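PDB 2NZJ: GTP-binding protein REM 1 from Homo sapiens, which binds GDP and, as a member of the Ras family of GTPases, probably switches between GTP-bound and GDP-bound states in signalling. Local coordinates for residues R6-G11 with S79-V84; I115-K120 with I146-T151; E50-V55 with Q166-R171. One frame throughout, in Å; residues are numbered along the deposited sequence.

Contact 1: R6-G11 with S79-V84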
loop_
_atom_site.group_PDB
_atom_site.type_symbol
_atom_site.label_atom_id
_atom_site.label_comp_id
_atom_site.label_asym_id
_atom_site.label_seq_id
_atom_site.Cartn_x
_atom_site.Cartn_y
_atom_site.Cartn_z
ATOM N N ARG A 6 0.939 10.953 4.791
ATOM C CA ARG A 6 0.455 10.728 3.430
ATOM C C ARG A 6 0.981 9.369 2.970
ATOM O O ARG A 6 2.196 9.131 2.941
ATOM C CB ARG A 6 0.940 11.860 2.501
ATOM C CG ARG A 6 0.520 11.770 1.051
ATOM C CD ARG A 6 1.102 12.945 0.247
ATOM N NE ARG A 6 0.794 12.851 -1.194
ATOM C CZ ARG A 6 -0.286 13.359 -1.808
ATOM N NH1 ARG A 6 -1.227 14.003 -1.136
ATOM N NH2 ARG A 6 -0.458 13.192 -3.124
ATOM N N VAL A 7 0.056 8.470 2.661
ATOM C CA VAL A 7 0.373 7.120 2.232
ATOM C C VAL A 7 -0.045 6.969 0.786
ATOM O O VAL A 7 -1.214 7.157 0.446
ATOM C CB VAL A 7 -0.406 6.051 3.039
ATOM C CG1 VAL A 7 -0.089 4.633 2.500
ATOM C CG2 VAL A 7 -0.088 6.160 4.527
ATOM N N VAL A 8 0.895 6.602 -0.070
ATOM C CA VAL A 8 0.615 6.553 -1.492
ATOM C C VAL A 8 0.489 5.093 -1.969
ATOM O O VAL A 8 1.393 4.295 -1.708
ATOM C CB VAL A 8 1.680 7.356 -2.277
ATOM C CG1 VAL A 8 1.225 7.617 -3.664
ATOM C CG2 VAL A 8 1.953 8.689 -1.591
ATOM N N LEU A 9 -0.641 4.759 -2.634
ATOM C CA LEU A 9 -0.883 3.400 -3.220
ATOM C C LEU A 9 -0.392 3.304 -4.667
ATOM O O LEU A 9 -0.877 4.011 -5.535
ATOM C CB LEU A 9 -2.371 3.010 -3.212
ATOM C CG LEU A 9 -3.042 2.619 -1.895
ATOM C CD1 LEU A 9 -4.549 2.492 -2.075
ATOM C CD2 LEU A 9 -2.461 1.328 -1.350
ATOM N N LEU A 10 0.547 2.401 -4.926
ATOM C CA LEU A 10 1.067 2.170 -6.263
ATOM C C LEU A 10 0.783 0.730 -6.725
ATOM O O LEU A 10 0.611 -0.172 -5.910
ATOM C CB LEU A 10 2.580 2.381 -6.295
ATOM C CG LEU A 10 3.148 3.735 -5.902
ATOM C CD1 LEU A 10 4.655 3.610 -5.713
ATOM C CD2 LEU A 10 2.790 4.820 -6.919
ATOM N N GLY A 11 0.806 0.530 -8.043
ATOM C CA GLY A 11 0.645 -0.772 -8.659
ATOM C C GLY A 11 -0.141 -0.730 -9.960
ATOM O O GLY A 11 -0.885 0.215 -10.216
ATOM N N SER A 79 4.833 9.867 2.786
ATOM C CA SER A 79 5.393 9.446 4.069
ATOM C C SER A 79 5.648 7.952 4.056
ATOM O O SER A 79 6.546 7.470 4.731
ATOM C CB SER A 79 4.436 9.788 5.210
ATOM O OG SER A 79 4.015 11.134 5.130
ATOM N N ALA A 80 4.835 7.233 3.293
ATOM C CA ALA A 80 4.956 5.783 3.107
ATOM C C ALA A 80 4.375 5.398 1.753
ATOM O O ALA A 80 3.492 6.086 1.229
ATOM C CB ALA A 80 4.222 5.039 4.219
ATOM N N TYR A 81 4.864 4.301 1.188
ATOM C CA TYR A 81 4.352 3.799 -0.080
ATOM C C TYR A 81 3.909 2.353 0.063
ATOM O O TYR A 81 4.646 1.537 0.627
ATOM C CB TYR A 81 5.430 3.917 -1.149
ATOM C CG TYR A 81 5.703 5.343 -1.523
ATOM C CD1 TYR A 81 6.720 6.071 -0.914
ATOM C CD2 TYR A 81 4.924 5.976 -2.480
ATOM C CE1 TYR A 81 6.949 7.382 -1.265
ATOM C CE2 TYR A 81 5.137 7.270 -2.820
ATOM C CZ TYR A 81 6.144 7.969 -2.228
ATOM O OH TYR A 81 6.316 9.263 -2.620
ATOM N N VAL A 82 2.703 2.063 -0.434
ATOM C CA VAL A 82 2.170 0.698 -0.506
ATOM C C VAL A 82 2.117 0.259 -1.974
ATOM O O VAL A 82 1.285 0.727 -2.736
ATOM C CB VAL A 82 0.782 0.587 0.144
ATOM C CG1 VAL A 82 0.226 -0.809 0.035
ATOM C CG2 VAL A 82 0.889 0.976 1.567
ATOM N N ILE A 83 3.035 -0.626 -2.352
ATOM C CA ILE A 83 3.099 -1.185 -3.700
ATOM C C ILE A 83 2.298 -2.474 -3.724
ATOM O O ILE A 83 2.707 -3.463 -3.131
ATOM C CB ILE A 83 4.550 -1.546 -4.110
ATOM C CG1 ILE A 83 5.422 -0.301 -4.224
ATOM C CG2 ILE A 83 4.573 -2.309 -5.423
ATOM C CD1 ILE A 83 6.935 -0.592 -4.223
ATOM N N VAL A 84 1.167 -2.461 -4.424
ATOM C CA VAL A 84 0.229 -3.589 -4.459
ATOM C C VAL A 84 0.378 -4.353 -5.765
ATOM O O VAL A 84 0.481 -3.738 -6.812
ATOM C CB VAL A 84 -1.204 -3.082 -4.374
ATOM C CG1 VAL A 84 -2.221 -4.236 -4.473
ATOM C CG2 VAL A 84 -1.373 -2.247 -3.096
#

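Contact 2: I115-K120 with I146-T151. With GDP (guanosine-5'-diphosphate), chain G.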
loop_
_atom_site.group_PDB
_atom_site.type_symbol
_atom_site.label_atom_id
_atom_site.label_comp_id
_atom_site.label_asym_id
_atom_site.label_seq_id
_atom_site.Cartn_x
_atom_site.Cartn_y
_atom_site.Cartn_z
ATOM N N ILE A 115 5.680 -0.882 1.874
ATOM C CA ILE A 115 5.012 -2.164 2.088
ATOM C C ILE A 115 4.719 -2.773 0.731
ATOM O O ILE A 115 4.083 -2.142 -0.099
ATOM C CB ILE A 115 3.652 -2.021 2.860
ATOM C CG1 ILE A 115 3.744 -0.987 3.998
ATOM C CG2 ILE A 115 3.196 -3.386 3.389
ATOM C CD1 ILE A 115 4.528 -1.459 5.171
ATOM N N LEU A 116 5.194 -3.990 0.514
ATOM C CA LEU A 116 4.841 -4.777 -0.676
ATOM C C LEU A 116 3.587 -5.606 -0.313
ATOM O O LEU A 116 3.585 -6.352 0.668
ATOM C CB LEU A 116 6.022 -5.669 -1.105
ATOM C CG LEU A 116 5.888 -6.411 -2.440
ATOM C CD1 LEU A 116 5.731 -5.395 -3.563
ATOM C CD2 LEU A 116 7.064 -7.401 -2.742
ATOM N N VAL A 117 2.508 -5.427 -1.069
ATOM C CA VAL A 117 1.258 -6.097 -0.759
ATOM C C VAL A 117 0.860 -7.042 -1.863
ATOM O O VAL A 117 0.712 -6.627 -3.026
ATOM C CB VAL A 117 0.085 -5.098 -0.557
ATOM C CG1 VAL A 117 -1.229 -5.838 -0.404
ATOM C CG2 VAL A 117 0.319 -4.240 0.633
ATOM N N GLY A 118 0.666 -8.304 -1.489
ATOM C CA GLY A 118 0.107 -9.302 -2.396
ATOM C C GLY A 118 -1.386 -9.423 -2.187
ATOM O O GLY A 118 -1.819 -10.113 -1.269
ATOM N N ASN A 119 -2.172 -8.762 -3.027
ATOM C CA ASN A 119 -3.630 -8.749 -2.884
ATOM C C ASN A 119 -4.270 -9.903 -3.671
ATOM O O ASN A 119 -3.612 -10.588 -4.453
ATOM C CB ASN A 119 -4.199 -7.400 -3.350
ATOM C CG ASN A 119 -5.656 -7.208 -2.974
ATOM O OD1 ASN A 119 -6.099 -7.617 -1.877
ATOM N ND2 ASN A 119 -6.420 -6.585 -3.878
ATOM N N LYS A 120 -5.550 -10.131 -3.432
ATOM C CA LYS A 120 -6.303 -11.244 -4.027
ATOM C C LYS A 120 -5.841 -12.628 -3.527
ATOM O O LYS A 120 -5.900 -13.605 -4.265
ATOM C CB LYS A 120 -6.281 -11.181 -5.551
ATOM C CG LYS A 120 -6.585 -9.793 -6.121
ATOM C CD LYS A 120 -7.270 -9.865 -7.483
ATOM C CE LYS A 120 -7.519 -8.480 -8.093
ATOM N NZ LYS A 120 -8.084 -8.580 -9.489
ATOM N N ILE A 146 3.041 -8.245 3.187
ATOM C CA ILE A 146 1.833 -8.864 3.667
ATOM C C ILE A 146 0.973 -9.257 2.470
ATOM O O ILE A 146 1.080 -8.668 1.404
ATOM C CB ILE A 146 1.085 -7.896 4.574
ATOM C CG1 ILE A 146 -0.009 -8.622 5.357
ATOM C CG2 ILE A 146 0.548 -6.691 3.755
ATOM C CD1 ILE A 146 -0.484 -7.869 6.575
ATOM N N GLU A 147 0.156 -10.281 2.647
ATOM C CA GLU A 147 -0.863 -10.669 1.674
ATOM C C GLU A 147 -2.247 -10.342 2.228
ATOM O O GLU A 147 -2.553 -10.614 3.411
ATOM C CB GLU A 147 -0.773 -12.152 1.371
ATOM C CG GLU A 147 0.523 -12.475 0.676
ATOM C CD GLU A 147 0.592 -13.880 0.133
ATOM O OE1 GLU A 147 0.086 -14.824 0.776
ATOM O OE2 GLU A 147 1.184 -14.026 -0.938
ATOM N N THR A 148 -3.072 -9.750 1.367
ATOM C CA THR A 148 -4.398 -9.336 1.754
ATOM C C THR A 148 -5.427 -9.878 0.778
ATOM O O THR A 148 -5.077 -10.424 -0.285
ATOM C CB THR A 148 -4.493 -7.815 1.780
ATOM O OG1 THR A 148 -4.368 -7.286 0.448
ATOM C CG2 THR A 148 -3.405 -7.233 2.673
ATOM N N SER A 149 -6.694 -9.735 1.167
ATOM C CA SER A 149 -7.822 -9.866 0.257
ATOM C C SER A 149 -8.850 -8.797 0.620
ATOM O O SER A 149 -9.347 -8.767 1.740
ATOM C CB SER A 149 -8.447 -11.263 0.318
ATOM O OG SER A 149 -9.686 -11.313 -0.377
ATOM N N ALA A 150 -9.177 -7.931 -0.334
ATOM C CA ALA A 150 -10.200 -6.925 -0.125
ATOM C C ALA A 150 -11.608 -7.531 -0.126
ATOM O O ALA A 150 -12.513 -7.009 0.531
ATOM C CB ALA A 150 -10.095 -5.836 -1.176
ATOM N N THR A 151 -11.814 -8.618 -0.868
ATOM C CA THR A 151 -13.155 -9.222 -0.966
ATOM C C THR A 151 -13.508 -10.094 0.244
ATOM O O THR A 151 -14.685 -10.216 0.583
ATOM C CB THR A 151 -13.322 -10.050 -2.253
ATOM O OG1 THR A 151 -12.360 -11.104 -2.259
ATOM C CG2 THR A 151 -13.100 -9.192 -3.480
HETATM P PB GDP G . -7.313 -0.977 -8.950
HETATM O O1B GDP G . -5.933 -1.422 -8.544
HETATM O O2B GDP G . -7.820 0.188 -8.171
HETATM O O3B GDP G . -7.215 -0.624 -10.425
HETATM O O3A GDP G . -8.199 -2.272 -8.727
HETATM P PA GDP G . -9.708 -2.160 -8.230
HETATM O O1A GDP G . -10.438 -1.171 -9.092
HETATM O O2A GDP G . -9.807 -1.822 -6.775
HETATM O "O5'" GDP G . -10.194 -3.676 -8.408
HETATM C "C5'" GDP G . -10.063 -4.366 -9.651
HETATM C "C4'" GDP G . -10.992 -5.582 -9.629
HETATM O "O4'" GDP G . -10.430 -6.635 -8.794
HETATM C "C3'" GDP G . -12.381 -5.249 -9.048
HETATM O "O3'" GDP G . -13.448 -5.855 -9.802
HETATM C "C2'" GDP G . -12.346 -5.847 -7.651
HETATM O "O2'" GDP G . -13.616 -6.312 -7.207
HETATM C "C1'" GDP G . -11.339 -6.983 -7.750
HETATM N N9 GDP G . -10.581 -7.153 -6.497
HETATM C C8 GDP G . -9.923 -6.212 -5.773
HETATM N N7 GDP G . -9.313 -6.757 -4.687
HETATM C C5 GDP G . -9.581 -8.056 -4.726
HETATM C C6 GDP G . -9.275 -9.209 -3.881
HETATM O O6 GDP G . -8.589 -9.029 -2.853
HETATM N N1 GDP G . -9.746 -10.412 -4.267
HETATM C C2 GDP G . -10.500 -10.582 -5.374
HETATM N N2 GDP G . -10.966 -11.804 -5.744
HETATM N N3 GDP G . -10.831 -9.553 -6.178
HETATM C C4 GDP G . -10.406 -8.310 -5.903
#

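Contact 3: E50-V55 with Q166-R171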
loop_
_atom_site.group_PDB
_atom_site.type_symbol
_atom_site.label_atom_id
_atom_site.label_comp_id
_atom_site.label_asym_id
_atom_site.label_seq_id
_atom_site.Cartn_x
_atom_site.Cartn_y
_atom_site.Cartn_z
ATOM N N GLU A 50 -3.046 4.672 20.648
ATOM C CA GLU A 50 -2.637 6.009 20.176
ATOM C C GLU A 50 -3.253 6.301 18.807
ATOM O O GLU A 50 -3.232 5.461 17.915
ATOM C CB GLU A 50 -1.097 6.060 20.098
ATOM C CG GLU A 50 -0.458 7.297 19.438
ATOM C CD GLU A 50 1.084 7.180 19.252
ATOM O OE1 GLU A 50 1.733 6.307 19.886
ATOM O OE2 GLU A 50 1.653 7.979 18.467
ATOM N N ASP A 51 -3.790 7.495 18.625
ATOM C CA ASP A 51 -4.451 7.848 17.366
ATOM C C ASP A 51 -3.462 8.404 16.353
ATOM O O ASP A 51 -2.525 9.082 16.721
ATOM C CB ASP A 51 -5.571 8.870 17.611
ATOM C CG ASP A 51 -6.858 8.231 18.135
ATOM O OD1 ASP A 51 -7.854 8.962 18.250
ATOM O OD2 ASP A 51 -6.898 7.008 18.410
ATOM N N THR A 52 -3.683 8.091 15.079
ATOM C CA THR A 52 -2.875 8.607 13.981
ATOM C C THR A 52 -3.733 8.675 12.736
ATOM O O THR A 52 -4.467 7.738 12.456
ATOM C CB THR A 52 -1.697 7.697 13.705
ATOM O OG1 THR A 52 -0.752 7.801 14.788
ATOM C CG2 THR A 52 -1.052 8.066 12.363
ATOM N N THR A 53 -3.651 9.781 12.009
ATOM C CA THR A 53 -4.403 9.962 10.785
ATOM C C THR A 53 -3.532 9.603 9.593
ATOM O O THR A 53 -2.362 10.024 9.494
ATOM C CB THR A 53 -4.873 11.412 10.616
ATOM O OG1 THR A 53 -5.514 11.842 11.815
ATOM C CG2 THR A 53 -5.839 11.565 9.451
ATOM N N LEU A 54 -4.097 8.803 8.697
ATOM C CA LEU A 54 -3.476 8.561 7.420
ATOM C C LEU A 54 -4.363 9.167 6.359
ATOM O O LEU A 54 -5.591 9.072 6.430
ATOM C CB LEU A 54 -3.291 7.081 7.169
ATOM C CG LEU A 54 -2.445 6.296 8.165
ATOM C CD1 LEU A 54 -2.499 4.814 7.813
ATOM C CD2 LEU A 54 -0.993 6.793 8.198
ATOM N N VAL A 55 -3.731 9.810 5.388
ATOM C CA VAL A 55 -4.389 10.204 4.164
ATOM C C VAL A 55 -3.847 9.261 3.084
ATOM O O VAL A 55 -2.649 9.294 2.764
ATOM C CB VAL A 55 -4.112 11.682 3.831
ATOM C CG1 VAL A 55 -4.745 12.065 2.494
ATOM C CG2 VAL A 55 -4.626 12.595 4.981
ATOM N N GLN A 166 5.106 1.273 11.372
ATOM C CA GLN A 166 6.364 1.521 10.687
ATOM C C GLN A 166 6.710 3.010 10.636
ATOM O O GLN A 166 7.874 3.405 10.783
ATOM C CB GLN A 166 6.293 0.980 9.274
ATOM C CG GLN A 166 6.132 -0.511 9.196
ATOM C CD GLN A 166 7.264 -1.231 9.865
ATOM O OE1 GLN A 166 8.425 -0.861 9.680
ATOM N NE2 GLN A 166 6.944 -2.240 10.677
ATOM N N LEU A 167 5.694 3.842 10.415
ATOM C CA LEU A 167 5.886 5.291 10.420
ATOM C C LEU A 167 6.341 5.798 11.798
ATOM O O LEU A 167 7.142 6.716 11.887
ATOM C CB LEU A 167 4.596 6.010 9.987
ATOM C CG LEU A 167 4.243 5.935 8.497
ATOM C CD1 LEU A 167 2.858 6.505 8.216
ATOM C CD2 LEU A 167 5.305 6.629 7.639
ATOM N N ARG A 168 5.820 5.197 12.864
ATOM C CA ARG A 168 6.182 5.581 14.226
ATOM C C ARG A 168 7.602 5.170 14.590
ATOM O O ARG A 168 8.226 5.779 15.456
ATOM C CB ARG A 168 5.216 4.968 15.233
ATOM C CG ARG A 168 3.839 5.582 15.234
ATOM C CD ARG A 168 2.900 4.788 16.135
ATOM N NE ARG A 168 1.565 5.374 16.163
ATOM C CZ ARG A 168 0.527 4.881 16.824
ATOM N NH1 ARG A 168 0.659 3.774 17.533
ATOM N NH2 ARG A 168 -0.642 5.504 16.785
ATOM N N LEU A 169 8.118 4.136 13.940
ATOM C CA LEU A 169 9.515 3.749 14.143
ATOM C C LEU A 169 10.477 4.761 13.501
ATOM O O LEU A 169 11.600 4.925 13.967
ATOM C CB LEU A 169 9.775 2.328 13.622
ATOM C CG LEU A 169 9.114 1.231 14.467
ATOM C CD1 LEU A 169 9.093 -0.091 13.726
ATOM C CD2 LEU A 169 9.797 1.088 15.829
ATOM N N ARG A 170 10.036 5.445 12.445
ATOM C CA ARG A 170 10.812 6.556 11.889
ATOM C C ARG A 170 11.062 7.602 12.979
ATOM O O ARG A 170 12.203 7.832 13.363
ATOM C CB ARG A 170 10.094 7.189 10.687
ATOM N N ARG A 171 9.975 8.192 13.488
ATOM C CA ARG A 171 10.008 9.251 14.517
ATOM C C ARG A 171 10.811 8.917 15.786
ATOM O O ARG A 171 11.425 9.809 16.394
ATOM C CB ARG A 171 8.571 9.604 14.933
#

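Contact 1: R6-G11 with S79-V84
Seven hydrogen bonds tie R6-G11 to S79-V84, six of them between backbone atoms, in parallel register from V7 beside A80 to L10 beside I83. V8 gives its N-H to A80 O and takes V82 N at its own oxygen. L10 repeats the pattern with V82 O and V84 N, and its L10 O to V84 N bond, 2.8 Å long, is almost straight at 178°. At the entry to the pair, R6 O is shared by S79 N (2.7 Å) and A80 N (3.3 Å). S79 also answers with its side chain: OG swings back beside its own backbone N (chi1 -50°) and accepts R6 N at 3.1 Å. These strands form the middle of the six-stranded Ras-type sheet, and the first of them runs into the probable P-loop at G11. Here a side chain would strike V84 O, and the backbone angles alone call for glycine; G11 O receives K17 NZ. Apolar contacts differ on the two faces. With V7 and A80, which helix 156-171 covers, lie L9 and V82. L9 runs alongside V82, its CD2 3.6 Å from V82 CB, while V7 CG1 meets V82 CG2 at 3.9 Å. On the other face the Y81 ring lies alongside V8, CE2 3.5 Å from V8 CB, and CD2 of the same ring takes L10 CD1 at 4.0 Å. Helix 90-105 lays L103 against L10, Y81 and I83, and Y81 OH is bonded to C74 O and G78 N.

Contact 2: I115-K120 with I146-T151
The guanine O6 of GDP is held from both segments: A150 N donates to it at 2.8 Å, and K120 N adds a weak bond at 3.3 Å. Behind it N119 OD1 accepts T148 OG1 (2.9 Å), the hydroxyl lying tilted from the amide plane, and the same OG1 rests against V117 CG1. CG of N119 is anti to its own N (chi1 -168°), which carries the amide to the base edge, with ND2 3.0 Å from GDP N7 and bonded to V15 O. With an alanine here, T148 OG1 would probably be left without its acceptor and V15 O without its donor, and the ND2 beside GDP N7 would be gone. N119 and K120 begin the NKxD motif of Ras GTPases, completed by D122. The extended K120 chain lies over one base face, CG 3.5 Å from GDP C6, and NZ reaches O4' at 3.1 Å as well as G14 O; T151 CG2 covers the other face. Upstream, parallel strand bonds link L116 O to I146 N and G118 N to I146 O, and T148 N continues to G118 O. With A150 N, and more weakly K120 N, donating to O6, the pocket probably favours guanine, since adenine would present an amino group there.

Contact 3: E50-V55 with Q166-R171
R168 reaches out from the C-terminal helix to E50 and T52 on a strand that runs roughly across the helix. From CB, CG stands beside the backbone N (chi1 -72°), and beyond it the chain is fully extended, which carries the guanidinium to the start of strand 50-57, beside E50 and T52. CD passes 4.1 Å from E50 OE2. NE lies 3.5 Å from the same OE2, a salt bridge of charge alone, because the oxygen sits well out of the guanidinium plane and no N-H points at it. CZ comes directly beneath the carboxylate carbon: E50 CD is 3.4 Å from it, and the two flat groups stack with their planes only 10° apart. NH1 turns to V47 O, on the neighbouring strand 40-47. NH2 makes two bonds in the guanidinium plane, to E50 O at 2.8 Å and to T52 OG1 at 3.0 Å; the second is the straighter at 166°, whereas the first reaches the E50 carbonyl from well above its plane. T52 OG1 in turn gives a weak bond to D51 O. Deeper in, L54 CD2 meets L167 CD1 at 3.9 Å, and Y5 and V7 of strand 4-10 touch L54 as well. Helix 156-171 is thus joined to the hairpin of strands 40-47 and 50-57. Since R168 bonds to carbonyls of both hairpin strands, E50 O and V47 O, and has a carboxylate over one face, its positive charge is probably well balanced, and the guanidinium is likely to have little freedom to rotate.

Starting at the N terminus, strand 4-10 is first flanked by strand 50-57; contact 1 then closes a loop when S79-V84 pairs along its other side, in mid-sheet. E50-V55, lying within that loop, waits for the last helix: contact 3 therefore crosses contact 1, and the two touch where V7 N meets V55 O and where L167 packs on S79 and A80. Contact 2 opens after contact 1 has closed and is nested within the loop of contact 3. It carries the sheet onward from strand 80-86 through I115-K120 to its outermost strand 144-147, with the loops beyond both strands holding GDP, while contact 3 brings the chain's end back over the hairpin.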